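Beta-mannosidase (Trichoderma harzianum, PDB 4CVU) probably hydrolyses the glycosidic bonds of terminal beta-linked mannose residues at the non-reducing ends of mannosides, as a fungal glycoside hydrolase of family 2. Local coordinates at residues R192-D197 and L389-A394; G210-G215 and S424-P429; D402-L407 and P429-D434. One frame throughout, in Å; residues are numbered along the deposited sequence.

Contact 1 of 3, residues R192-D197 and L389-A394; sequences RKEQND and LIPPDA
E194 OE1 accepts a hydrogen bond from a water whose oxygen lies 2.9 Å away, and that water also donates to the backbone oxygen of D393, tying the carboxylate to 389-394 through solvent. The same OE1 stands 2.6 Å from OD1 of D197, close enough that one of the two acids probably holds a shared proton. With CG anti to the backbone N (chi1 167°) and the rest of the chain extended, E194 carries its other oxygen, OE2, to 3.6 Å from CG of P391; W396 NE1 supplies that oxygen's hydrogen bond. The amide of N196 comes against the same ring carbon. Proline suits this spot because its compact ring packs against the ends of both side chains. A second water donates to the backbone O of A394 and, weakly, to OD1 of D197. OD2 of D197 receives K193 NZ in a salt bridge at 2.6 Å on its anti lone pair, and the lysine also reaches D113 and the backbone oxygen of P208. The buried acids are thus served by a lysine, an indole N-H and ordered water, which probably makes their desolvation tolerable where the N-terminal galactose-binding-like domain meets the barrel.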
loop_
_atom_site.group_PDB
_atom_site.type_symbol
_atom_site.label_atom_id
_atom_site.label_comp_id
_atom_site.label_asym_id
_atom_site.label_seq_id
_atom_site.Cartn_x
_atom_site.Cartn_y
_atom_site.Cartn_z
ATOM N N ARG A 192 -15.927 -31.456 -3.768
ATOM C CA ARG A 192 -14.557 -31.927 -3.860
ATOM C C ARG A 192 -13.668 -30.822 -4.445
ATOM O O ARG A 192 -13.310 -30.826 -5.633
ATOM C CB ARG A 192 -14.507 -33.207 -4.707
ATOM C CG ARG A 192 -15.357 -34.319 -4.164
ATOM C CD ARG A 192 -15.083 -34.597 -2.718
ATOM N NE ARG A 192 -13.641 -34.682 -2.482
ATOM C CZ ARG A 192 -13.010 -34.296 -1.374
ATOM N NH1 ARG A 192 -13.664 -33.781 -0.335
ATOM N NH2 ARG A 192 -11.690 -34.445 -1.287
ATOM N N LYS A 193 -13.327 -29.883 -3.552
ATOM C CA LYS A 193 -12.519 -28.690 -3.825
ATOM C C LYS A 193 -11.719 -28.478 -2.554
ATOM O O LYS A 193 -12.135 -28.853 -1.419
ATOM C CB LYS A 193 -13.409 -27.457 -4.162
ATOM C CG LYS A 193 -12.665 -26.134 -4.456
ATOM C CD LYS A 193 -13.565 -25.103 -5.136
ATOM C CE LYS A 193 -12.941 -23.699 -5.301
ATOM N NZ LYS A 193 -11.468 -23.728 -5.500
ATOM N N GLU A 194 -10.552 -27.899 -2.740
ATOM C CA GLU A 194 -9.583 -27.642 -1.679
ATOM C C GLU A 194 -10.333 -26.892 -0.616
ATOM O O GLU A 194 -10.883 -25.849 -0.822
ATOM C CB GLU A 194 -8.395 -26.849 -2.274
ATOM C CG GLU A 194 -7.425 -26.228 -1.297
ATOM C CD GLU A 194 -6.174 -25.609 -1.943
ATOM O OE1 GLU A 194 -6.311 -24.552 -2.517
ATOM O OE2 GLU A 194 -5.089 -26.143 -1.858
ATOM N N GLN A 195 -10.402 -27.487 0.568
ATOM C CA GLN A 195 -11.246 -26.974 1.570
ATOM C C GLN A 195 -10.884 -25.593 2.086
ATOM O O GLN A 195 -11.768 -24.855 2.418
ATOM C CB GLN A 195 -11.410 -27.996 2.707
ATOM C CG GLN A 195 -11.939 -29.319 2.241
ATOM C CD GLN A 195 -13.443 -29.409 2.073
ATOM O OE1 GLN A 195 -14.184 -29.750 3.005
ATOM N NE2 GLN A 195 -13.918 -29.166 0.848
ATOM N N ASN A 196 -9.609 -25.251 2.165
ATOM C CA ASN A 196 -9.193 -23.986 2.628
ATOM C C ASN A 196 -9.553 -22.837 1.712
ATOM O O ASN A 196 -9.478 -21.727 2.109
ATOM C CB ASN A 196 -7.745 -23.927 3.036
ATOM C CG ASN A 196 -6.814 -24.082 1.900
ATOM O OD1 ASN A 196 -6.498 -25.159 1.479
ATOM N ND2 ASN A 196 -6.401 -22.948 1.353
ATOM N N ASP A 197 -10.020 -23.153 0.528
ATOM C CA ASP A 197 -10.468 -22.141 -0.437
ATOM C C ASP A 197 -11.708 -21.369 0.027
ATOM O O ASP A 197 -12.008 -20.319 -0.497
ATOM C CB ASP A 197 -10.762 -22.829 -1.747
ATOM C CG ASP A 197 -9.561 -23.276 -2.465
ATOM O OD1 ASP A 197 -8.449 -23.177 -1.931
ATOM O OD2 ASP A 197 -9.721 -23.709 -3.616
ATOM N N LEU A 389 3.041 -28.554 6.244
ATOM C CA LEU A 389 3.041 -27.748 5.021
ATOM C C LEU A 389 1.602 -27.464 4.635
ATOM O O LEU A 389 0.809 -28.388 4.405
ATOM C CB LEU A 389 3.722 -28.527 3.915
ATOM C CG LEU A 389 3.688 -27.843 2.541
ATOM C CD1 LEU A 389 4.553 -26.607 2.590
ATOM C CD2 LEU A 389 4.158 -28.825 1.485
ATOM N N ILE A 390 1.263 -26.187 4.546
ATOM C CA ILE A 390 -0.034 -25.747 4.054
ATOM C C ILE A 390 0.180 -25.154 2.647
ATOM O O ILE A 390 1.322 -24.924 2.236
ATOM C CB ILE A 390 -0.709 -24.728 4.988
ATOM C CG1 ILE A 390 0.096 -23.438 5.054
ATOM C CG2 ILE A 390 -0.913 -25.328 6.390
ATOM C CD1 ILE A 390 -0.752 -22.198 5.148
ATOM N N PRO A 391 -0.892 -24.959 1.889
ATOM C CA PRO A 391 -0.665 -24.403 0.534
ATOM C C PRO A 391 0.057 -23.065 0.612
ATOM O O PRO A 391 -0.362 -22.192 1.359
ATOM C CB PRO A 391 -2.072 -24.228 -0.018
ATOM C CG PRO A 391 -2.901 -25.185 0.780
ATOM C CD PRO A 391 -2.319 -25.237 2.142
ATOM N N PRO A 392 1.126 -22.893 -0.163
ATOM C CA PRO A 392 1.877 -21.586 -0.145
ATOM C C PRO A 392 1.112 -20.381 -0.740
ATOM O O PRO A 392 1.533 -19.247 -0.529
ATOM C CB PRO A 392 3.099 -21.887 -1.018
ATOM C CG PRO A 392 2.572 -22.899 -1.998
ATOM C CD PRO A 392 1.638 -23.793 -1.195
ATOM N N ASP A 393 -0.011 -20.605 -1.434
ATOM C CA ASP A 393 -0.704 -19.535 -2.117
ATOM C C ASP A 393 -2.179 -19.889 -2.159
ATOM O O ASP A 393 -2.552 -21.063 -2.102
ATOM C CB ASP A 393 -0.092 -19.349 -3.498
ATOM C CG ASP A 393 -0.274 -17.934 -4.081
ATOM O OD1 ASP A 393 -1.383 -17.612 -4.613
ATOM O OD2 ASP A 393 0.702 -17.122 -4.050
ATOM N N ALA A 394 -3.033 -18.874 -2.223
ATOM C CA ALA A 394 -4.447 -19.149 -2.409
ATOM C C ALA A 394 -4.748 -19.533 -3.875
ATOM O O ALA A 394 -5.832 -20.065 -4.170
ATOM C CB ALA A 394 -5.296 -17.974 -1.936
HETATM O O HOH W 1 -4.863 -22.455 -1.189
HETATM O O HOH W 2 -7.722 -20.523 -2.356
#

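Contact 2 of 3, residues G210-G215 and S424-P429; sequences GPWQPG and SGTYLP
W212 and T426 meet on the buried side of this contact, where the far corner of the indole, CH2, lies 3.9 Å from OG1 of the threonine. The approach is oblique, and the two side chains run past each other in opposite directions. A tryptophan is long enough to span the gap between the loops, and its NE1 is satisfied on its own side by the backbone oxygen of Q131. T426 is small enough to sit against CH2 while also packing on F132 and W396. Close packing continues within 210-215 itself, where CG of Q213 lies 3.4 Å above the plane of the W212 ring, over its centre. The first torsion of Q213 (chi1 -72°), with CG beside the backbone N, lays that carbon over the indole, and the bend at chi2 (-76°) then swings the amide back. Its NE2 can thereby donate to the backbone O of W212 at 3.1 Å, a bond bent to 138°. The outer part is looser. There the side chains of the partly exposed Q213 and of P429 cross at about a right angle, with OE1 of Q213 4.0 Å from CG of the proline. An alanine in place of Q213 would probably uncover that face of the tryptophan, leave the W212 carbonyl without its amide partner and open a gap beside P429. P429 is apt here, for it is the N-cap residue of helix 430-439 and needs no N-H of its own. The arrangement joins the galactose-binding-like domain to the loop that follows strand 418-421, consistent with the multidomain build of family 2 enzymes, in which an N-terminal beta domain packs on the (beta/alpha)8 barrel.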
loop_
_atom_site.group_PDB
_atom_site.type_symbol
_atom_site.label_atom_id
_atom_site.label_comp_id
_atom_site.label_asym_id
_atom_site.label_seq_id
_atom_site.Cartn_x
_atom_site.Cartn_y
_atom_site.Cartn_z
ATOM N N GLY A 210 -11.047 -22.140 -12.291
ATOM C CA GLY A 210 -10.347 -22.089 -13.571
ATOM C C GLY A 210 -9.615 -23.382 -13.891
ATOM O O GLY A 210 -9.634 -24.336 -13.084
ATOM N N PRO A 211 -8.959 -23.415 -15.059
ATOM C CA PRO A 211 -8.160 -24.540 -15.453
ATOM C C PRO A 211 -6.874 -24.495 -14.641
ATOM O O PRO A 211 -5.874 -23.915 -15.061
ATOM C CB PRO A 211 -7.928 -24.290 -16.953
ATOM C CG PRO A 211 -7.903 -22.825 -17.085
ATOM C CD PRO A 211 -8.865 -22.315 -16.043
ATOM N N TRP A 212 -6.909 -25.093 -13.465
ATOM C CA TRP A 212 -5.855 -24.928 -12.497
ATOM C C TRP A 212 -4.637 -25.799 -12.700
ATOM O O TRP A 212 -3.637 -25.617 -12.052
ATOM C CB TRP A 212 -6.423 -25.117 -11.097
ATOM C CG TRP A 212 -6.485 -26.468 -10.634
ATOM C CD1 TRP A 212 -7.410 -27.404 -10.952
ATOM C CD2 TRP A 212 -5.606 -27.077 -9.698
ATOM N NE1 TRP A 212 -7.154 -28.566 -10.274
ATOM C CE2 TRP A 212 -6.057 -28.376 -9.484
ATOM C CE3 TRP A 212 -4.482 -26.640 -9.007
ATOM C CZ2 TRP A 212 -5.406 -29.252 -8.650
ATOM C CZ3 TRP A 212 -3.867 -27.503 -8.143
ATOM C CH2 TRP A 212 -4.306 -28.800 -7.999
ATOM N N GLN A 213 -4.738 -26.762 -13.591
ATOM C CA GLN A 213 -3.619 -27.614 -13.941
ATOM C C GLN A 213 -3.565 -27.770 -15.464
ATOM O O GLN A 213 -4.458 -27.368 -16.162
ATOM C CB GLN A 213 -3.720 -28.964 -13.269
ATOM C CG GLN A 213 -3.452 -28.955 -11.785
ATOM C CD GLN A 213 -1.986 -28.825 -11.427
ATOM O OE1 GLN A 213 -1.205 -29.737 -11.603
ATOM N NE2 GLN A 213 -1.618 -27.688 -10.883
ATOM N N PRO A 214 -2.430 -28.343 -15.952
ATOM C CA PRO A 214 -2.336 -28.427 -17.419
ATOM C C PRO A 214 -3.352 -29.290 -18.122
ATOM O O PRO A 214 -4.024 -30.108 -17.536
ATOM C CB PRO A 214 -0.969 -29.066 -17.651
ATOM C CG PRO A 214 -0.162 -28.626 -16.516
ATOM C CD PRO A 214 -1.107 -28.795 -15.376
ATOM N N GLY A 215 -3.480 -29.053 -19.405
ATOM C CA GLY A 215 -4.457 -29.748 -20.212
ATOM C C GLY A 215 -4.066 -29.728 -21.668
ATOM O O GLY A 215 -3.257 -28.913 -22.090
ATOM N N SER A 424 -7.053 -29.931 4.409
ATOM C CA SER A 424 -7.148 -29.874 2.966
ATOM C C SER A 424 -6.922 -28.489 2.440
ATOM O O SER A 424 -7.697 -27.556 2.715
ATOM C CB SER A 424 -8.507 -30.388 2.444
ATOM O OG SER A 424 -8.734 -30.037 1.055
ATOM N N GLY A 425 -5.702 -28.392 1.932
ATOM C CA GLY A 425 -5.329 -27.865 0.623
ATOM C C GLY A 425 -5.538 -28.966 -0.412
ATOM O O GLY A 425 -6.693 -29.276 -0.777
ATOM N N THR A 426 -4.456 -29.551 -0.897
ATOM C CA THR A 426 -4.586 -30.390 -2.067
ATOM C C THR A 426 -3.570 -31.498 -2.241
ATOM O O THR A 426 -2.560 -31.505 -1.540
ATOM C CB THR A 426 -4.519 -29.477 -3.304
ATOM O OG1 THR A 426 -5.115 -30.144 -4.428
ATOM C CG2 THR A 426 -3.128 -29.110 -3.631
ATOM N N TYR A 427 -3.811 -32.385 -3.230
ATOM C CA TYR A 427 -2.801 -33.355 -3.684
ATOM C C TYR A 427 -1.745 -32.612 -4.472
ATOM O O TYR A 427 -2.056 -31.967 -5.461
ATOM C CB TYR A 427 -3.399 -34.521 -4.539
ATOM C CG TYR A 427 -4.570 -35.200 -3.882
ATOM C CD1 TYR A 427 -4.380 -36.183 -2.922
ATOM C CD2 TYR A 427 -5.871 -34.800 -4.165
ATOM C CE1 TYR A 427 -5.458 -36.782 -2.292
ATOM C CE2 TYR A 427 -6.955 -35.399 -3.553
ATOM C CZ TYR A 427 -6.741 -36.367 -2.598
ATOM O OH TYR A 427 -7.840 -36.916 -1.975
ATOM N N LEU A 428 -0.486 -32.706 -4.034
ATOM C CA LEU A 428 0.571 -31.946 -4.667
ATOM C C LEU A 428 0.854 -32.444 -6.060
ATOM O O LEU A 428 0.822 -33.659 -6.350
ATOM C CB LEU A 428 1.877 -31.966 -3.846
ATOM C CG LEU A 428 1.814 -31.434 -2.408
ATOM C CD1 LEU A 428 3.195 -31.485 -1.795
ATOM C CD2 LEU A 428 1.259 -30.015 -2.332
ATOM N N PRO A 429 1.156 -31.514 -6.953
ATOM C CA PRO A 429 1.566 -31.925 -8.293
ATOM C C PRO A 429 2.882 -32.699 -8.281
ATOM O O PRO A 429 3.684 -32.525 -7.362
ATOM C CB PRO A 429 1.736 -30.577 -9.024
ATOM C CG PRO A 429 0.910 -29.613 -8.263
ATOM C CD PRO A 429 0.936 -30.068 -6.834
#

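Contact 3 of 3, residues D402-L407 and P429-D434; sequences DRMNRL and PDWIYD. With CD (cadmium ion), chain R; CD (cadmium ion), chain S; CD (cadmium ion), chain B.
The indole of W431 has CG1 of I432 on one face, 3.6 Å above the plane and offset toward the rim, while CG of M404 approaches CH2 at 3.6 Å from an oblique direction. A bound di(hydroxyethyl)ether lies about 3 Å from the W431 side chain. These residues join two neighbouring helices of the (beta/alpha)8 barrel, 401-413 and 430-439, which flank the parallel strand 418-421 in sequence; M404 and I432 have their CA atoms 7.4 Å apart. Methionine suits this helix-helix contact because its flexible chain bends at both chi2 (-61°) and chi3 (-50°), crossing the indole at about a right angle and then bringing CE to 4.2 Å from CG2 of I432. The branched isoleucine can thus serve both neighbours, CG1 under the ring and CG2 against the methyl. Away from M404 on helix 430-439, the partly exposed D430 and D434 stand one turn apart and can share a metal: each carboxylate holds one cadmium ion with both oxygens, and two waters add to its shell. A second cadmium is completed by H477 and two further waters. D430 OD1 bridges the pair, lying 2.7 Å from each cadmium ion.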
loop_
_atom_site.group_PDB
_atom_site.type_symbol
_atom_site.label_atom_id
_atom_site.label_comp_id
_atom_site.label_asym_id
_atom_site.label_seq_id
_atom_site.Cartn_x
_atom_site.Cartn_y
_atom_site.Cartn_z
ATOM N N ASP A 402 10.770 -21.936 -8.502
ATOM C CA ASP A 402 11.634 -21.086 -7.684
ATOM C C ASP A 402 11.100 -20.893 -6.277
ATOM O O ASP A 402 11.849 -20.999 -5.320
ATOM C CB ASP A 402 11.808 -19.721 -8.327
ATOM C CG ASP A 402 12.790 -19.726 -9.470
ATOM O OD1 ASP A 402 13.480 -20.734 -9.706
ATOM O OD2 ASP A 402 12.886 -18.674 -10.154
ATOM N N ARG A 403 9.807 -20.576 -6.164
ATOM C CA ARG A 403 9.194 -20.354 -4.877
ATOM C C ARG A 403 9.285 -21.623 -4.016
ATOM O O ARG A 403 9.543 -21.538 -2.827
ATOM C CB ARG A 403 7.737 -19.896 -5.002
ATOM C CG ARG A 403 7.554 -18.395 -5.224
ATOM C CD ARG A 403 6.079 -18.014 -5.439
ATOM N NE ARG A 403 5.341 -18.193 -4.183
ATOM C CZ ARG A 403 4.032 -18.017 -4.010
ATOM N NH1 ARG A 403 3.283 -17.591 -4.996
ATOM N NH2 ARG A 403 3.492 -18.207 -2.788
ATOM N N MET A 404 9.052 -22.795 -4.611
ATOM C CA MET A 404 9.034 -24.038 -3.838
ATOM C C MET A 404 10.464 -24.532 -3.571
ATOM O O MET A 404 10.742 -25.086 -2.518
ATOM C CB MET A 404 8.208 -25.115 -4.539
ATOM C CG MET A 404 6.722 -24.794 -4.584
ATOM S SD MET A 404 6.005 -24.639 -2.931
ATOM C CE MET A 404 6.597 -26.155 -2.160
ATOM N N ASN A 405 11.386 -24.276 -4.496
ATOM C CA ASN A 405 12.788 -24.544 -4.203
ATOM C C ASN A 405 13.331 -23.732 -3.003
ATOM O O ASN A 405 13.972 -24.319 -2.107
ATOM C CB ASN A 405 13.658 -24.403 -5.474
ATOM C CG ASN A 405 13.699 -25.713 -6.285
ATOM O OD1 ASN A 405 14.037 -26.754 -5.747
ATOM N ND2 ASN A 405 13.347 -25.653 -7.555
ATOM N N ARG A 406 13.008 -22.428 -2.935
ATOM C CA ARG A 406 13.405 -21.612 -1.772
ATOM C C ARG A 406 12.809 -22.154 -0.476
ATOM O O ARG A 406 13.439 -22.146 0.578
ATOM C CB ARG A 406 12.953 -20.169 -1.929
ATOM C CG ARG A 406 13.685 -19.440 -3.074
ATOM C CD ARG A 406 13.499 -17.938 -2.968
ATOM N NE ARG A 406 12.176 -17.454 -3.325
ATOM C CZ ARG A 406 11.801 -17.114 -4.574
ATOM N NH1 ARG A 406 12.599 -17.269 -5.595
ATOM N NH2 ARG A 406 10.586 -16.620 -4.791
ATOM N N LEU A 407 11.541 -22.555 -0.551
ATOM C CA LEU A 407 10.886 -23.155 0.615
ATOM C C LEU A 407 11.587 -24.456 1.024
ATOM O O LEU A 407 11.729 -24.750 2.245
ATOM C CB LEU A 407 9.409 -23.396 0.318
ATOM C CG LEU A 407 8.586 -24.027 1.444
ATOM C CD1 LEU A 407 7.147 -23.520 1.323
ATOM C CD2 LEU A 407 8.584 -25.531 1.383
ATOM N N PRO A 429 1.156 -31.514 -6.953
ATOM C CA PRO A 429 1.566 -31.925 -8.293
ATOM C C PRO A 429 2.882 -32.699 -8.281
ATOM O O PRO A 429 3.684 -32.525 -7.362
ATOM C CB PRO A 429 1.736 -30.577 -9.024
ATOM C CG PRO A 429 0.910 -29.613 -8.263
ATOM C CD PRO A 429 0.936 -30.068 -6.834
ATOM N N ASP A 430 3.087 -33.556 -9.288
ATOM C CA ASP A 430 4.293 -34.353 -9.429
ATOM C C ASP A 430 5.586 -33.533 -9.205
ATOM O O ASP A 430 6.507 -34.005 -8.539
ATOM C CB ASP A 430 4.335 -35.063 -10.830
ATOM C CG ASP A 430 5.710 -35.703 -11.143
ATOM O OD1 ASP A 430 6.209 -36.629 -10.417
ATOM O OD2 ASP A 430 6.330 -35.288 -12.150
ATOM N N TRP A 431 5.659 -32.336 -9.776
ATOM C CA TRP A 431 6.881 -31.568 -9.699
ATOM C C TRP A 431 7.316 -31.194 -8.272
ATOM O O TRP A 431 8.504 -31.035 -8.034
ATOM C CB TRP A 431 6.856 -30.353 -10.631
ATOM C CG TRP A 431 5.913 -29.255 -10.262
ATOM C CD1 TRP A 431 4.623 -29.089 -10.694
ATOM C CD2 TRP A 431 6.204 -28.129 -9.437
ATOM N NE1 TRP A 431 4.091 -27.940 -10.167
ATOM C CE2 TRP A 431 5.037 -27.330 -9.391
ATOM C CE3 TRP A 431 7.335 -27.717 -8.719
ATOM C CZ2 TRP A 431 4.976 -26.133 -8.663
ATOM C CZ3 TRP A 431 7.270 -26.535 -8.001
ATOM C CH2 TRP A 431 6.095 -25.754 -7.981
ATOM N N ILE A 432 6.380 -31.124 -7.327
ATOM C CA ILE A 432 6.710 -30.792 -5.946
ATOM C C ILE A 432 7.234 -32.036 -5.201
ATOM O O ILE A 432 8.191 -31.929 -4.447
ATOM C CB ILE A 432 5.505 -30.158 -5.198
ATOM C CG1 ILE A 432 5.162 -28.813 -5.823
ATOM C CG2 ILE A 432 5.835 -29.976 -3.718
ATOM C CD1 ILE A 432 3.977 -28.100 -5.201
ATOM N N TYR A 433 6.587 -33.185 -5.385
ATOM C CA TYR A 433 7.109 -34.459 -4.877
ATOM C C TYR A 433 8.493 -34.724 -5.477
ATOM O O TYR A 433 9.342 -35.277 -4.818
ATOM C CB TYR A 433 6.175 -35.651 -5.185
ATOM C CG TYR A 433 5.036 -35.853 -4.181
ATOM C CD1 TYR A 433 3.812 -35.200 -4.324
ATOM C CD2 TYR A 433 5.179 -36.720 -3.100
ATOM C CE1 TYR A 433 2.770 -35.382 -3.399
ATOM C CE2 TYR A 433 4.136 -36.925 -2.194
ATOM C CZ TYR A 433 2.929 -36.253 -2.348
ATOM O OH TYR A 433 1.877 -36.431 -1.449
ATOM N N ASP A 434 8.732 -34.315 -6.721
ATOM C CA ASP A 434 10.065 -34.453 -7.305
ATOM C C ASP A 434 11.143 -33.766 -6.497
ATOM O O ASP A 434 12.250 -34.304 -6.340
ATOM C CB ASP A 434 10.114 -33.843 -8.712
ATOM C CG ASP A 434 9.480 -34.720 -9.746
ATOM O OD1 ASP A 434 9.138 -35.913 -9.458
ATOM O OD2 ASP A 434 9.331 -34.187 -10.868
HETATM CD CD CD R . 8.394 -36.216 -11.970
HETATM CD CD CD S . 4.348 -38.319 -11.296
HETATM CD CD CD B . 14.348 -18.971 -11.794
HETATM O O HOH W 3 9.044 -35.341 -13.798
HETATM O O HOH W 4 8.838 -38.725 -12.260
HETATM O O HOH W 5 4.987 -37.780 -13.835
HETATM O O HOH W 6 2.942 -37.490 -9.470
#

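How the contacts relate
Contacts 1 and 2, with centres 10 Å apart, both fasten the long loop before strand 215-221 to the barrel, and they meet where N196 N lies 3.0 Å from O of S424 in a probable hydrogen bond. Contact 3 belongs to the barrel itself. It shares P429 with contact 2, at 13 Å between centres, and is tied to contact 1, 16 Å away, by the salt bridge of R403 NH1 to OD2 of D393 at 2.8 Å. The loops 389-394 and 424-429 follow barrel strands at their C-terminal ends, where the substrate pocket lies in family 2 enzymes, so contacts 1 and 2 probably help shape its surroundings.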